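BIFUNCTIONAL PROTEIN Proline utilization A (PutA) (Corynebacterium freiburgense, PDB 5UX5) probably carries out both oxidations of proline catabolism, joining an FAD-dependent proline dehydrogenase and an NAD-dependent aldehyde dehydrogenase in one chain. Local coordinates at residues Trp594-Ala599 and Gly722-Ala727. Numbering follows the deposited sequence.
Sequences WNFPVA and GQKCSA. With NAD (nicotinamide-adenine-dinucleotide), chain F; SO4 (sulfate ion), chain G.
With chi1 at 65°, N595 tucks CG between its own backbone N and carbonyl carbon and turns its amide to the backbone of Q723. W594 folds its indole the same way (chi1 48°), and the benzo end of the ring reaches the Q723 side chain. N595 ND2 donates to Q723 O at 3.0 Å, fairly straight (156° at the hydrogen). The carbonyl oxygen lies almost in the plane of the N595 amide, whereas ND2 stands tilted from the plane of that carbonyl; Q723 itself centres an inverse gamma turn. The extended Q723 chain crosses the indole at about a right angle, its OE1 3.3 Å from W594 CH2. OE1 also accepts from the backbone N of I767, and NE2 is hydrogen-bonded to the carbonyl O of H720, earlier in the same loop. On the far end of the indole, W594 CD1 lies 3.3 Å from NAD O2N, the phosphate oxygen sitting at the ring edge. F596 CZ meets the aliphatic part of K724, 3.8 Å from its CG, while K724 NZ makes a salt bridge to E552. A sulfate, probably from the crystallisation liquor, has its O1 3.8 Å from F596 CZ. The segment 594-599, between strand 580-591 and helix 599-611, thus meets the loop entering strand 728-734. The two sequences match conserved active-site loops of aldehyde dehydrogenases, in which C725 would probably be the nucleophile; N595 ND2, near C725 N, is consistent with the family's oxyanion hole, which the bond to Q723 O would help to orient.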
# COMPACT_ATOMS: atom_id res chain seq x y z
N TRP A 594 13.22 12.24 11.52
CA TRP A 594 13.95 10.98 11.44
C TRP A 594 13.11 9.82 10.93
O TRP A 594 13.67 8.88 10.37
CB TRP A 594 14.56 10.60 12.80
CG TRP A 594 13.59 10.70 13.90
CD1 TRP A 594 13.50 11.70 14.79
CD2 TRP A 594 12.54 9.77 14.23
NE1 TRP A 594 12.47 11.47 15.67
CE2 TRP A 594 11.86 10.29 15.34
CE3 TRP A 594 12.13 8.54 13.70
CZ2 TRP A 594 10.77 9.66 15.92
CZ3 TRP A 594 11.04 7.91 14.27
CH2 TRP A 594 10.37 8.47 15.38
N ASN A 595 11.78 9.89 11.01
CA ASN A 595 10.96 8.73 10.70
C ASN A 595 10.88 8.46 9.20
O ASN A 595 10.65 7.32 8.78
CB ASN A 595 9.55 8.90 11.28
CG ASN A 595 8.80 10.05 10.65
OD1 ASN A 595 9.40 10.93 10.02
ND2 ASN A 595 7.47 10.04 10.77
N PHE A 596 11.02 9.49 8.38
CA PHE A 596 11.12 9.37 6.93
C PHE A 596 12.38 10.08 6.48
O PHE A 596 12.31 11.15 5.86
CB PHE A 596 9.89 9.96 6.24
CG PHE A 596 8.66 9.12 6.39
CD1 PHE A 596 8.42 8.08 5.51
CD2 PHE A 596 7.76 9.37 7.42
CE1 PHE A 596 7.30 7.31 5.63
CE2 PHE A 596 6.63 8.61 7.55
CZ PHE A 596 6.39 7.56 6.64
N PRO A 597 13.55 9.50 6.74
CA PRO A 597 14.80 10.25 6.61
C PRO A 597 15.35 10.43 5.21
O PRO A 597 16.39 11.06 5.07
CB PRO A 597 15.77 9.43 7.46
CG PRO A 597 15.27 8.05 7.24
CD PRO A 597 13.78 8.14 7.24
N VAL A 598 14.68 9.98 4.15
CA VAL A 598 15.15 10.25 2.80
C VAL A 598 14.12 11.05 1.99
O VAL A 598 14.45 12.07 1.39
CB VAL A 598 15.55 8.96 2.07
CG1 VAL A 598 15.93 9.26 0.61
CG2 VAL A 598 16.74 8.29 2.82
N ALA A 599 12.86 10.63 2.01
CA ALA A 599 11.85 11.29 1.18
C ALA A 599 11.50 12.69 1.71
O ALA A 599 11.37 13.64 0.93
CB ALA A 599 10.60 10.43 1.10
N GLY A 722 4.46 2.36 14.45
CA GLY A 722 3.58 3.48 14.72
C GLY A 722 4.23 4.86 14.65
O GLY A 722 3.62 5.84 15.11
N GLN A 723 5.45 4.97 14.10
CA GLN A 723 6.22 6.21 14.14
C GLN A 723 5.94 7.04 12.89
O GLN A 723 6.85 7.45 12.16
CB GLN A 723 7.71 5.92 14.29
CG GLN A 723 8.11 5.07 15.54
CD GLN A 723 9.60 4.75 15.58
OE1 GLN A 723 10.35 5.29 16.39
NE2 GLN A 723 10.03 3.84 14.72
N LYS A 724 4.66 7.31 12.66
CA LYS A 724 4.24 8.02 11.47
C LYS A 724 3.24 9.09 11.85
O LYS A 724 2.34 8.85 12.66
CB LYS A 724 3.63 7.04 10.44
CG LYS A 724 4.65 6.15 9.72
CD LYS A 724 3.92 5.17 8.85
CE LYS A 724 4.84 4.26 8.05
NZ LYS A 724 4.04 3.08 7.60
N CYS A 725 3.40 10.27 11.25
CA CYS A 725 2.38 11.30 11.36
C CYS A 725 1.00 10.77 10.98
O CYS A 725 -0.02 11.20 11.52
CB CYS A 725 2.76 12.49 10.48
SG CYS A 725 4.33 13.27 10.90
N SER A 726 0.95 9.79 10.09
CA SER A 726 -0.30 9.25 9.58
C SER A 726 -0.79 7.99 10.28
O SER A 726 -1.86 7.49 9.94
CB SER A 726 -0.15 8.98 8.09
OG SER A 726 0.99 8.19 7.91
N ALA A 727 -0.02 7.47 11.24
CA ALA A 727 -0.32 6.17 11.83
C ALA A 727 -1.74 6.12 12.37
O ALA A 727 -2.31 7.13 12.77
CB ALA A 727 0.68 5.88 12.96
PA NAD F . 11.51 18.21 16.18
O1A NAD F . 10.10 18.84 15.90
O2A NAD F . 12.01 18.64 17.60
O5B NAD F . 12.56 18.74 15.14
C5B NAD F . 12.54 18.39 13.78
C4B NAD F . 13.68 19.10 13.04
O4B NAD F . 13.90 20.44 13.47
C3B NAD F . 14.97 18.34 13.17
O3B NAD F . 15.77 18.51 12.05
C2B NAD F . 15.49 19.02 14.37
O2B NAD F . 16.81 18.74 14.67
C1B NAD F . 15.19 20.45 14.06
N9A NAD F . 15.25 21.31 15.23
C8A NAD F . 14.46 21.23 16.36
N7A NAD F . 14.83 22.19 17.24
C5A NAD F . 15.88 22.95 16.70
C6A NAD F . 16.63 24.04 17.13
N6A NAD F . 16.42 24.67 18.41
N1A NAD F . 17.59 24.54 16.33
C2A NAD F . 17.86 24.00 15.12
N3A NAD F . 17.14 22.93 14.66
C4A NAD F . 16.16 22.39 15.42
O3 NAD F . 11.32 16.63 15.99
PN NAD F . 11.99 15.42 16.82
O1N NAD F . 12.78 15.84 18.03
O2N NAD F . 13.02 14.79 15.93
O5D NAD F . 10.76 14.45 17.19
C5D NAD F . 9.72 14.99 17.99
C4D NAD F . 8.31 14.44 17.74
O4D NAD F . 7.77 14.67 16.46
C3D NAD F . 8.08 12.98 17.93
O3D NAD F . 8.26 12.53 19.22
C2D NAD F . 6.65 12.95 17.57
O2D NAD F . 5.89 13.08 18.72
C1D NAD F . 6.49 14.09 16.59
S SO4 G . 2.59 8.62 4.81
O1 SO4 G . 3.14 7.26 4.71
O2 SO4 G . 1.21 8.52 4.31
O3 SO4 G . 3.40 9.60 4.06
O4 SO4 G . 2.60 9.03 6.20